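Local coordinates for protein receptor-type adenylate cyclase gresag 4.1 (PDB 1FX2) that catalyses, through this class III cyclase domain of a receptor-type trypanosome membrane protein, the conversion of ATP to cyclic AMP and diphosphate, at residues T24-W27 against L33-D36; S47-Y52 against F64-K69; S98-E103 against E123-L128; Q105-E108 against E112-P115; A182-S185 against D190-Q193. All blocks are in the same frame, centred on the assembly; numbering follows the deposited sequence. Where two conformers were deposited one is given.

In the fold
All five contacts lie in one class III cyclase catalytic domain, but they differ in depth. Interaction 2 is the most central and fully buried, a small apolar contact seating helix 34-51 on the mixed sheet. Interaction 1 uses the start of the same helix, where half of the touching residues are exposed and a tryptophan face receives a methionine. Interaction 3 is a partly buried cation-pi stack, joined to interaction 1 by Leu-26 packing on Tyr-99. Interaction 4 lies at the surface farther along helix 94-109, shared with interaction 3, and pairs arginine with tyrosine by a hydrogen bond. Interaction 5, buried and reaching the second subunit, lays an arginine stem on a tyrosine face between two short helices.

Interaction 1 (T24-W27 against L33-D36)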
# COMPACT_ATOMS: atom_id res chain seq x y z
N THR A 24 -24.85 14.31 -8.51
CA THR A 24 -25.78 15.39 -8.22
C THR A 24 -25.64 16.49 -9.20
O THR A 24 -26.57 17.02 -9.80
CB THR A 24 -25.64 16.09 -6.77
OG1 THR A 24 -26.56 15.46 -5.92
CG2 THR A 24 -26.03 17.63 -6.71
N ALA A 25 -24.40 16.97 -9.39
CA ALA A 25 -24.23 18.08 -10.26
C ALA A 25 -24.50 17.82 -11.70
O ALA A 25 -25.01 18.65 -12.46
CB ALA A 25 -22.80 18.61 -10.10
N LEU A 26 -24.19 16.60 -12.13
CA LEU A 26 -24.50 16.23 -13.49
C LEU A 26 -26.03 16.12 -13.77
O LEU A 26 -26.51 16.50 -14.86
CB LEU A 26 -23.84 14.86 -13.87
CG LEU A 26 -22.29 14.93 -13.96
CD1 LEU A 26 -21.80 13.51 -14.28
CD2 LEU A 26 -21.83 15.89 -15.12
N TRP A 27 -26.77 15.54 -12.83
CA TRP A 27 -28.25 15.47 -13.01
C TRP A 27 -28.78 16.90 -12.98
O TRP A 27 -29.74 17.15 -13.72
CB TRP A 27 -28.86 14.75 -11.82
CG TRP A 27 -28.89 13.23 -12.05
CD1 TRP A 27 -27.96 12.29 -11.58
CD2 TRP A 27 -29.87 12.49 -12.81
NE1 TRP A 27 -28.34 11.00 -12.05
CE2 TRP A 27 -29.49 11.12 -12.79
CE3 TRP A 27 -31.07 12.88 -13.50
CZ2 TRP A 27 -30.25 10.10 -13.42
CZ3 TRP A 27 -31.82 11.89 -14.11
CH2 TRP A 27 -31.41 10.50 -14.07
N LEU A 33 -30.16 14.34 -20.33
CA LEU A 33 -29.13 13.39 -20.84
C LEU A 33 -28.88 12.30 -19.81
O LEU A 33 -28.58 11.18 -20.18
CB LEU A 33 -27.75 14.09 -21.07
CG LEU A 33 -27.63 15.32 -21.94
CD1 LEU A 33 -26.17 15.85 -21.84
CD2 LEU A 33 -27.99 14.84 -23.35
N MET A 34 -29.02 12.60 -18.51
CA MET A 34 -28.62 11.60 -17.52
C MET A 34 -29.44 10.29 -17.52
O MET A 34 -28.90 9.21 -17.30
CB MET A 34 -28.50 12.27 -16.11
CG MET A 34 -27.31 13.17 -15.94
SD MET A 34 -25.71 12.30 -16.16
CE MET A 34 -25.57 11.50 -14.56
N PRO A 35 -30.77 10.35 -17.70
CA PRO A 35 -31.44 9.06 -17.72
C PRO A 35 -30.87 8.07 -18.71
O PRO A 35 -30.61 6.92 -18.38
CB PRO A 35 -32.92 9.42 -18.04
CG PRO A 35 -33.06 10.82 -17.42
CD PRO A 35 -31.70 11.52 -17.73
N ASP A 36 -30.62 8.53 -19.94
CA ASP A 36 -30.08 7.61 -20.93
C ASP A 36 -28.59 7.27 -20.64
O ASP A 36 -28.22 6.12 -20.84
CB ASP A 36 -30.11 8.29 -22.28
CG ASP A 36 -31.50 8.37 -22.90
OD1 ASP A 36 -32.44 7.74 -22.45
OD2 ASP A 36 -31.62 9.08 -23.93
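Met-34 fills the corner between Leu-26 and Trp-27, and the contact is made without a hydrogen bond between the two segments. Met-34 CB sits squarely over the six-membered ring of Trp-27, 3.5 Å from its centroid and 9° off the normal, a CH-pi contact. The chain then passes along the indole, bent at both chi2 and chi3, so that SD stands above the five-membered ring at 5.0 Å from its centroid, a distant Met-aromatic contact. The methyl CE meets the pyrrole side of the indole, 3.8 Å from Trp-27 NE1. Pro-35 adds to this at the far end of the ring system, its CD 3.6 Å from Trp-27 CZ3 in an oblique approach.

The aliphatic part is smaller: the folded-back Met-34 CE lies 3.8 Å from Leu-26 CB, and Met-34 CG packs on the carbonyl oxygen of Leu-26. One methionine thus touches indole, backbone and leucine together.

The pair joins helix 23-29 to the first turn of helix 34-51 across a short connection. Leu-26 continues inward onto Leu-95, Ser-98 and Tyr-99 of helix 94-109, and both Leu-26 and Met-34 touch Leu-132. The side chain of Trp-27 is about 5 Å from that of Asp-62, a predicted magnesium ligand following strand 55-60 and preceding strand 63-68.

Interaction 2 (S47-Y52 against F64-K69); sequences SLIGRY and FMIASK
Ser-68 OG takes a 2.8 Å hydrogen bond from a water that also lies 3.0 Å from Tyr-52 O, and the same hydroxyl is bonded to the carbonyl oxygen of Ser-70. Two groups therefore hold the serine oxygen, fixing it beside the water that spans the gap between the end of helix 34-51 and the end of strand 63-68. The water has more acceptors in reach than it has protons, which makes the Tyr-52 half of the bridge the less certain one. Tyr-52 itself has just left the helix, although its N still bonds to Leu-48 O.

Deeper in, the joint is aliphatic. Ile-49 and Ile-66 reach toward each other tip to tip: Ile-49 CD1 lies 3.8 Å from both CG1 and CD1 of Ile-66, and Ile-49 CG1 is also 3.8 Å from Ile-66 CD1. An extended delta branch on Ile-49 (chi2 171°) carries its terminal methyl away from the helix and onto the strand. That methyl touches Phe-64 as well, approaching the ring obliquely at 4.1 Å from CE2. Phe-64 is held further by an edge-to-face contact with His-42, while Ile-66 packs on Ile-16 of strand 13-20.

Helix 34-51 thus lies against one face of the central sheet. With only hydrocarbon groups meeting in the buried part and a water bridge, tentative in its Tyr-52 half, only at the helix end, shape fit probably positions the helix here, while polar groups close the margin.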
# COMPACT_ATOMS: atom_id res chain seq x y z
N SER A 47 -23.26 -6.07 -18.12
CA SER A 47 -22.64 -6.95 -19.09
C SER A 47 -21.33 -7.51 -18.54
O SER A 47 -20.99 -8.72 -18.74
CB SER A 47 -22.36 -6.19 -20.36
OG SER A 47 -21.71 -6.99 -21.28
N LEU A 48 -20.55 -6.64 -17.88
CA LEU A 48 -19.30 -7.07 -17.29
C LEU A 48 -19.50 -8.01 -16.10
O LEU A 48 -18.64 -8.92 -15.90
CB LEU A 48 -18.48 -5.81 -16.87
CG LEU A 48 -18.09 -4.99 -18.10
CD1 LEU A 48 -17.35 -3.74 -17.60
CD2 LEU A 48 -17.21 -5.79 -19.09
N ILE A 49 -20.50 -7.74 -15.26
CA ILE A 49 -20.78 -8.62 -14.12
C ILE A 49 -21.01 -10.04 -14.66
O ILE A 49 -20.41 -10.99 -14.18
CB ILE A 49 -21.99 -8.12 -13.32
CG1 ILE A 49 -21.61 -6.85 -12.54
CG2 ILE A 49 -22.49 -9.19 -12.25
CD1 ILE A 49 -22.81 -6.20 -11.93
N GLY A 50 -21.73 -10.14 -15.76
CA GLY A 50 -21.94 -11.49 -16.32
C GLY A 50 -20.70 -12.07 -16.97
O GLY A 50 -20.36 -13.24 -16.71
N ARG A 51 -19.92 -11.28 -17.70
CA ARG A 51 -18.74 -11.72 -18.38
C ARG A 51 -17.71 -12.32 -17.39
O ARG A 51 -16.94 -13.25 -17.70
CB ARG A 51 -18.08 -10.57 -19.12
CG ARG A 51 -16.68 -10.93 -19.56
CD ARG A 51 -16.49 -10.69 -21.00
NE ARG A 51 -16.75 -9.30 -21.27
CZ ARG A 51 -16.65 -8.75 -22.47
NH1 ARG A 51 -16.30 -9.50 -23.52
NH2 ARG A 51 -16.86 -7.44 -22.61
N TYR A 52 -17.56 -11.62 -16.27
CA TYR A 52 -16.59 -12.02 -15.24
C TYR A 52 -17.17 -12.90 -14.14
O TYR A 52 -16.49 -13.13 -13.11
CB TYR A 52 -15.81 -10.78 -14.69
CG TYR A 52 -14.99 -10.20 -15.76
CD1 TYR A 52 -15.39 -9.05 -16.49
CD2 TYR A 52 -13.84 -10.84 -16.12
CE1 TYR A 52 -14.61 -8.59 -17.52
CE2 TYR A 52 -13.07 -10.40 -17.16
CZ TYR A 52 -13.47 -9.25 -17.85
OH TYR A 52 -12.72 -8.73 -18.88
N PHE A 64 -23.15 0.82 -7.59
CA PHE A 64 -23.19 -0.67 -7.64
C PHE A 64 -22.40 -1.24 -6.46
O PHE A 64 -21.36 -0.67 -6.03
CB PHE A 64 -22.56 -1.26 -8.93
CG PHE A 64 -23.50 -1.37 -10.07
CD1 PHE A 64 -23.78 -0.27 -10.84
CD2 PHE A 64 -24.09 -2.59 -10.39
CE1 PHE A 64 -24.64 -0.40 -11.90
CE2 PHE A 64 -24.93 -2.73 -11.43
CZ PHE A 64 -25.24 -1.62 -12.24
N MET A 65 -22.92 -2.37 -5.95
CA MET A 65 -22.16 -3.22 -4.96
C MET A 65 -22.12 -4.56 -5.66
O MET A 65 -23.17 -5.19 -5.92
CB MET A 65 -22.86 -3.26 -3.59
CG MET A 65 -22.05 -4.19 -2.64
SD MET A 65 -23.06 -4.30 -1.12
CE MET A 65 -22.13 -5.55 -0.16
N ILE A 66 -20.91 -5.04 -5.91
CA ILE A 66 -20.70 -6.31 -6.69
C ILE A 66 -19.79 -7.25 -5.87
O ILE A 66 -18.83 -6.77 -5.24
CB ILE A 66 -19.99 -5.98 -8.04
CG1 ILE A 66 -20.89 -5.07 -8.91
CG2 ILE A 66 -19.69 -7.31 -8.83
CD1 ILE A 66 -20.14 -4.37 -10.01
N ALA A 67 -20.14 -8.55 -5.82
CA ALA A 67 -19.29 -9.51 -5.08
C ALA A 67 -18.68 -10.50 -6.06
O ALA A 67 -19.24 -10.80 -7.10
CB ALA A 67 -20.15 -10.28 -4.02
N SER A 68 -17.51 -11.00 -5.73
CA SER A 68 -16.85 -11.98 -6.63
C SER A 68 -16.16 -13.07 -5.77
O SER A 68 -15.57 -12.76 -4.75
CB SER A 68 -15.74 -11.29 -7.40
OG SER A 68 -15.08 -12.23 -8.24
N LYS A 69 -16.32 -14.32 -6.21
CA LYS A 69 -15.56 -15.45 -5.56
C LYS A 69 -14.10 -15.41 -5.93
O LYS A 69 -13.28 -15.99 -5.27
CB LYS A 69 -16.15 -16.76 -6.08
CG LYS A 69 -17.49 -17.02 -5.62
CD LYS A 69 -17.96 -18.36 -6.28
CE LYS A 69 -19.38 -18.63 -5.94
NZ LYS A 69 -19.80 -19.98 -6.47
O HOH W 1 -16.06 -13.97 -10.22

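Interaction 3 (S98-E103 against E123-L128)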
# COMPACT_ATOMS: atom_id res chain seq x y z
N SER A 98 -18.68 19.44 -18.53
CA SER A 98 -18.96 19.68 -17.10
C SER A 98 -17.80 19.24 -16.19
O SER A 98 -17.39 20.02 -15.34
CB SER A 98 -20.20 18.91 -16.62
OG SER A 98 -21.36 19.57 -17.21
N TYR A 99 -17.23 18.06 -16.41
CA TYR A 99 -16.13 17.67 -15.53
C TYR A 99 -14.97 18.61 -15.65
O TYR A 99 -14.33 18.85 -14.62
CB TYR A 99 -15.67 16.26 -15.90
CG TYR A 99 -16.58 15.14 -15.32
CD1 TYR A 99 -17.13 14.16 -16.20
CD2 TYR A 99 -16.78 15.00 -13.91
CE1 TYR A 99 -17.87 13.11 -15.69
CE2 TYR A 99 -17.52 13.93 -13.41
CZ TYR A 99 -18.04 13.00 -14.33
OH TYR A 99 -18.76 11.91 -13.85
N ARG A 100 -14.63 19.03 -16.87
CA ARG A 100 -13.53 19.96 -17.05
C ARG A 100 -13.80 21.30 -16.34
O ARG A 100 -12.90 21.78 -15.67
CB ARG A 100 -13.21 20.11 -18.52
CG ARG A 100 -12.59 18.83 -19.06
CD ARG A 100 -12.15 18.96 -20.48
NE ARG A 100 -13.34 18.94 -21.35
CZ ARG A 100 -13.38 18.49 -22.59
NH1 ARG A 100 -12.27 18.08 -23.20
NH2 ARG A 100 -14.55 18.49 -23.20
N GLU A 101 -15.02 21.82 -16.48
CA GLU A 101 -15.34 23.09 -15.78
C GLU A 101 -15.22 22.91 -14.29
O GLU A 101 -14.75 23.82 -13.57
CB GLU A 101 -16.74 23.54 -16.20
CG GLU A 101 -16.87 24.05 -17.58
CD GLU A 101 -18.32 24.05 -18.13
OE1 GLU A 101 -19.27 23.82 -17.34
OE2 GLU A 101 -18.52 24.27 -19.38
N PHE A 102 -15.71 21.78 -13.77
CA PHE A 102 -15.59 21.56 -12.33
C PHE A 102 -14.12 21.61 -11.92
O PHE A 102 -13.77 22.17 -10.86
CB PHE A 102 -16.16 20.20 -11.84
CG PHE A 102 -17.59 19.93 -12.19
CD1 PHE A 102 -18.02 18.63 -12.45
CD2 PHE A 102 -18.53 20.96 -12.20
CE1 PHE A 102 -19.34 18.32 -12.71
CE2 PHE A 102 -19.92 20.69 -12.47
CZ PHE A 102 -20.28 19.35 -12.73
N GLU A 103 -13.22 20.99 -12.70
CA GLU A 103 -11.81 21.04 -12.28
C GLU A 103 -11.25 22.46 -12.25
O GLU A 103 -10.50 22.85 -11.34
CB GLU A 103 -10.96 20.22 -13.28
CG GLU A 103 -11.25 18.74 -13.34
CD GLU A 103 -10.34 18.05 -14.32
OE1 GLU A 103 -9.37 18.69 -14.81
OE2 GLU A 103 -10.67 16.90 -14.62
N GLU A 123 -6.83 16.18 -28.57
CA GLU A 123 -6.32 14.87 -29.06
C GLU A 123 -5.79 14.04 -27.87
O GLU A 123 -6.07 12.81 -27.75
CB GLU A 123 -5.19 15.11 -30.09
CG GLU A 123 -5.86 15.80 -31.30
CD GLU A 123 -6.04 14.90 -32.53
OE1 GLU A 123 -6.25 15.47 -33.64
OE2 GLU A 123 -5.99 13.64 -32.40
N VAL A 124 -5.17 14.69 -26.90
CA VAL A 124 -4.68 13.99 -25.71
C VAL A 124 -5.88 13.60 -24.88
O VAL A 124 -5.95 12.44 -24.38
CB VAL A 124 -3.81 15.01 -24.86
CG1 VAL A 124 -3.38 14.41 -23.51
CG2 VAL A 124 -2.53 15.33 -25.68
N TYR A 125 -6.77 14.55 -24.60
CA TYR A 125 -7.92 14.26 -23.72
C TYR A 125 -8.75 13.09 -24.23
O TYR A 125 -9.10 12.20 -23.41
CB TYR A 125 -8.81 15.53 -23.70
CG TYR A 125 -10.02 15.38 -22.77
CD1 TYR A 125 -9.92 15.74 -21.44
CD2 TYR A 125 -11.20 14.86 -23.24
CE1 TYR A 125 -11.03 15.61 -20.55
CE2 TYR A 125 -12.31 14.67 -22.35
CZ TYR A 125 -12.17 15.07 -21.02
OH TYR A 125 -13.21 14.91 -20.13
N SER A 126 -9.12 13.06 -25.50
CA SER A 126 -10.01 11.97 -25.96
C SER A 126 -9.40 10.58 -25.87
O SER A 126 -10.15 9.62 -25.78
CB SER A 126 -10.46 12.26 -27.40
OG SER A 126 -9.39 12.28 -28.31
N ARG A 127 -8.07 10.45 -25.82
CA ARG A 127 -7.49 9.12 -25.72
C ARG A 127 -7.54 8.66 -24.32
O ARG A 127 -7.32 7.47 -24.05
CB ARG A 127 -5.99 9.12 -26.09
CG ARG A 127 -5.73 9.35 -27.53
CD ARG A 127 -4.16 9.58 -27.69
NE ARG A 127 -3.93 10.32 -28.91
CZ ARG A 127 -3.22 11.44 -29.05
NH1 ARG A 127 -2.57 12.05 -28.05
NH2 ARG A 127 -3.26 11.98 -30.23
N LEU A 128 -7.87 9.59 -23.37
CA LEU A 128 -7.79 9.25 -21.94
C LEU A 128 -9.12 9.38 -21.20
O LEU A 128 -9.25 8.70 -20.16
CB LEU A 128 -6.80 10.23 -21.21
CG LEU A 128 -5.39 10.09 -21.77
CD1 LEU A 128 -4.51 11.21 -21.15
CD2 LEU A 128 -4.80 8.74 -21.37
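Helices 94-109 and 122-128 of the cyclase domain face each other at long range: the closest alpha carbons, those of Arg-100 and Tyr-125, are 10.4 Å apart, and the gap is crossed entirely by these two side chains. Both side chains set out toward the other helix. Tyr-125 carries its ring outward with CG anti to the backbone N (chi1 -177°), whereas Arg-100 runs extended until a bend at chi3 folds the guanidinium onto the ring.

The outcome is a cation-pi stack. Arg-100 CZ lies 4.0 Å from the ring centroid and 15° off the normal, and the two planes are inclined by 29°. NH1 is the part that presses in: it hovers over the centre of the ring, 3.4 Å from Tyr-125 CD2. The aliphatic stem helps, with Arg-100 CD 3.5 Å from Tyr-125 CE1, so the arginine covers the face from its hydroxyl-bearing half to the middle.

Both polar ends have partners of their own. Arg-100 NH2 forms a salt bridge with Asp-97, and Tyr-125 OH is hydrogen-bonded to Asp-96 OD2 and to Arg-133 NH2. Arg-133, also paired with Glu-103, is one of the residues lining the pocket that holds a dithiothreitol molecule in this crystal.

Stacked flat and bridged to Asp-97, the guanidinium probably has little freedom to rotate. The nearby acids would tend to offset the two arginine charges, and the phenol, bonded at its oxygen to both Asp-96 and Arg-133, is held there as well as by the stack.

Interaction 4 (Q105-E108 against E112-P115); sequences QRAE and EYTP
The last turns of helix 94-109 run into a chain that doubles back without regular structure, bringing the alpha carbons of Ala-107 and Tyr-113 within 5.4 Å. Tyr-113 is the centre of the contact, meeting both Arg-106 and Ala-107. With CG anti to the backbone N (chi1 -171°), the arginine stem lies over the phenol, and CD sits above one face, 3.9 Å from the ring centroid, as a CH-pi contact. A bend at chi3 then carries the guanidinium out beyond the hydroxyl end while it stays above the ring plane, nearly perpendicular to the ring. From that side NH1 donates a 3.2 Å, fairly straight bond to Tyr-113 OH (163° at the hydrogen), with the oxygen lying in the guanidinium plane.

Ala-107 works on two sides. Its CA packs against Tyr-113 CD2 at 3.7 Å, and its methyl CB meets Pro-115 CD at 3.9 Å. A water ties the backbones together, donating to Ala-107 O at 2.8 Å and to Tyr-113 O at 3.1 Å.

This is surface packing away from the annotated sites. It folds the loop between helices 94-109 and 122-128 back along the first of them, where Tyr-113 and Pro-115 also rest against Glu-103.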
# COMPACT_ATOMS: atom_id res chain seq x y z
N GLN A 105 -12.89 25.23 -11.78
CA GLN A 105 -13.33 25.97 -10.58
C GLN A 105 -12.69 25.46 -9.29
O GLN A 105 -12.42 26.24 -8.33
CB GLN A 105 -14.87 25.87 -10.48
CG GLN A 105 -15.47 26.49 -11.68
CD GLN A 105 -16.98 26.71 -11.60
OE1 GLN A 105 -17.54 26.80 -10.51
NE2 GLN A 105 -17.60 26.94 -12.75
N ARG A 106 -12.50 24.15 -9.18
CA ARG A 106 -11.94 23.59 -8.00
C ARG A 106 -10.52 24.12 -7.77
O ARG A 106 -10.11 24.23 -6.60
CB ARG A 106 -12.04 22.03 -8.14
CG ARG A 106 -11.70 21.24 -6.95
CD ARG A 106 -11.82 19.74 -7.27
NE ARG A 106 -13.22 19.33 -7.52
CZ ARG A 106 -13.69 18.73 -8.63
NH1 ARG A 106 -12.94 18.39 -9.69
NH2 ARG A 106 -15.00 18.52 -8.75
N ALA A 107 -9.81 24.52 -8.85
CA ALA A 107 -8.45 25.03 -8.76
C ALA A 107 -8.44 26.42 -8.08
O ALA A 107 -7.38 26.87 -7.65
CB ALA A 107 -7.81 25.07 -10.17
N GLU A 108 -9.61 27.05 -7.88
CA GLU A 108 -9.70 28.38 -7.18
C GLU A 108 -9.59 28.17 -5.63
O GLU A 108 -8.81 28.88 -4.94
CB GLU A 108 -11.06 29.05 -7.44
CG GLU A 108 -11.48 29.23 -8.93
CD GLU A 108 -10.84 30.39 -9.58
OE1 GLU A 108 -10.40 30.24 -10.74
OE2 GLU A 108 -10.79 31.47 -8.91
N GLU A 112 -3.40 23.73 -3.87
CA GLU A 112 -2.52 22.56 -4.01
C GLU A 112 -3.06 21.72 -5.20
O GLU A 112 -2.43 20.77 -5.63
CB GLU A 112 -2.60 21.71 -2.74
CG GLU A 112 -1.88 20.36 -2.81
CD GLU A 112 -2.41 19.31 -1.81
OE1 GLU A 112 -2.85 18.21 -2.25
OE2 GLU A 112 -2.38 19.59 -0.58
N TYR A 113 -4.22 22.11 -5.72
CA TYR A 113 -4.91 21.41 -6.82
C TYR A 113 -4.64 22.00 -8.19
O TYR A 113 -4.83 23.16 -8.39
CB TYR A 113 -6.43 21.46 -6.58
CG TYR A 113 -7.30 20.71 -7.59
CD1 TYR A 113 -7.63 19.38 -7.38
CD2 TYR A 113 -7.78 21.36 -8.73
CE1 TYR A 113 -8.45 18.69 -8.28
CE2 TYR A 113 -8.61 20.65 -9.66
CZ TYR A 113 -8.94 19.36 -9.41
OH TYR A 113 -9.75 18.59 -10.21
N THR A 114 -4.30 21.15 -9.16
CA THR A 114 -4.10 21.59 -10.54
C THR A 114 -5.09 20.73 -11.38
O THR A 114 -5.11 19.55 -11.16
CB THR A 114 -2.66 21.18 -10.91
OG1 THR A 114 -1.77 22.08 -10.22
CG2 THR A 114 -2.42 21.30 -12.42
N PRO A 115 -5.87 21.30 -12.31
CA PRO A 115 -6.79 20.46 -13.07
C PRO A 115 -6.02 19.34 -13.77
O PRO A 115 -5.12 19.60 -14.57
CB PRO A 115 -7.33 21.43 -14.14
CG PRO A 115 -7.38 22.82 -13.37
CD PRO A 115 -5.99 22.72 -12.73
O HOH W 2 -4.71 26.27 -8.30

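Interaction 5 (A182-S185 against D190-Q193)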
# COMPACT_ATOMS: atom_id res chain seq x y z
N ALA A 182 -6.76 -6.75 -1.04
CA ALA A 182 -7.18 -7.28 -2.31
C ALA A 182 -5.97 -7.57 -3.20
O ALA A 182 -5.95 -8.57 -3.92
CB ALA A 182 -8.08 -6.24 -3.02
N TYR A 183 -4.99 -6.68 -3.24
CA TYR A 183 -3.81 -6.86 -4.10
C TYR A 183 -3.10 -8.15 -3.73
O TYR A 183 -2.83 -8.95 -4.64
CB TYR A 183 -2.87 -5.67 -3.93
CG TYR A 183 -1.66 -5.75 -4.84
CD1 TYR A 183 -1.85 -5.66 -6.22
CD2 TYR A 183 -0.37 -5.86 -4.36
CE1 TYR A 183 -0.77 -5.71 -7.10
CE2 TYR A 183 0.73 -5.89 -5.26
CZ TYR A 183 0.50 -5.82 -6.61
OH TYR A 183 1.60 -5.89 -7.50
N MET A 184 -2.92 -8.46 -2.43
CA MET A 184 -2.19 -9.66 -2.10
C MET A 184 -3.10 -10.90 -2.11
O MET A 184 -2.55 -12.03 -1.95
CB MET A 184 -1.15 -9.40 -0.89
CG MET A 184 0.41 -8.82 -1.41
SD MET A 184 1.10 -9.60 -2.34
CE MET A 184 1.35 -11.06 -1.32
N SER A 185 -4.42 -10.77 -2.36
CA SER A 185 -5.33 -11.91 -2.54
C SER A 185 -5.14 -12.51 -3.92
O SER A 185 -5.69 -13.57 -4.26
CB SER A 185 -6.77 -11.53 -2.28
OG SER A 185 -6.88 -11.19 -0.93
N ASP A 190 -1.17 -13.63 -11.25
CA ASP A 190 -2.26 -12.61 -11.51
C ASP A 190 -1.59 -11.21 -11.38
O ASP A 190 -1.87 -10.32 -12.19
CB ASP A 190 -3.36 -12.57 -10.42
CG ASP A 190 -4.34 -13.78 -10.33
OD1 ASP A 190 -4.62 -14.47 -11.33
OD2 ASP A 190 -4.94 -14.01 -9.22
N ARG A 191 -0.76 -10.98 -10.36
CA ARG A 191 -0.17 -9.67 -10.22
C ARG A 191 0.72 -9.26 -11.38
O ARG A 191 0.97 -8.07 -11.60
CB ARG A 191 0.60 -9.51 -8.90
CG ARG A 191 -0.43 -9.50 -7.76
CD ARG A 191 0.24 -9.15 -6.42
NE ARG A 191 1.10 -10.21 -6.02
CZ ARG A 191 0.66 -11.18 -5.30
NH1 ARG A 191 -0.61 -11.14 -4.91
NH2 ARG A 191 1.50 -12.14 -4.91
N LYS A 192 1.36 -10.23 -12.06
CA LYS A 192 2.17 -9.88 -13.20
C LYS A 192 1.36 -9.36 -14.36
O LYS A 192 1.95 -8.72 -15.25
CB LYS A 192 2.94 -11.11 -13.72
CG LYS A 192 3.94 -11.56 -12.63
CD LYS A 192 4.86 -12.66 -13.11
CE LYS A 192 5.81 -13.04 -11.87
NZ LYS A 192 6.89 -13.82 -12.48
N GLN A 193 0.07 -9.63 -14.34
CA GLN A 193 -0.79 -9.16 -15.42
C GLN A 193 -1.43 -7.84 -15.19
O GLN A 193 -2.23 -7.38 -16.01
CB GLN A 193 -1.92 -10.16 -15.68
CG GLN A 193 -1.32 -11.56 -16.03
CD GLN A 193 -0.85 -11.65 -17.48
OE1 GLN A 193 0.32 -11.37 -17.81
NE2 GLN A 193 -1.79 -12.01 -18.37
O HOH W 3 1.07 -5.72 -10.01
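Arg-191 lays its side chain over Tyr-183 where two short consecutive helices of the cyclase domain pack together, 180-184 and 188-192, which follow strand 176-179 and precede strand 196-202 in the chain. The main element is a CH-pi contact: Arg-191 CD lies 3.5 Å from the centroid of the Tyr-183 ring, displaced toward the hydroxyl side and 3.3 Å from CZ. Beyond CD the chain bends at chi3 and the guanidinium leaves the ring, its plane turned 55° from it, so any cation-pi attraction is at most weak. Met-184 SD lies over the other flat group, above the centre of the guanidinium. The head group also comes near the backbone, where NH1 is 3.1 Å from Tyr-183 O; a crowded NH1 leaves this hydrogen bond doubtful.

Farther out, Leu-186 touches Arg-191 and Ile-194 packs on Tyr-183. The second subunit adds His-87, edge-to-face with Tyr-183, and Ser-126, which packs on Met-184. Asp-89 of that subunit forms a salt bridge with Lys-192, so the helix pair also touches the second chain of the assembly.

At the edge of the phenol, in the ring plane, a water sits 2.6 Å from Tyr-183 OH and donates to Arg-191 O at 2.8 Å.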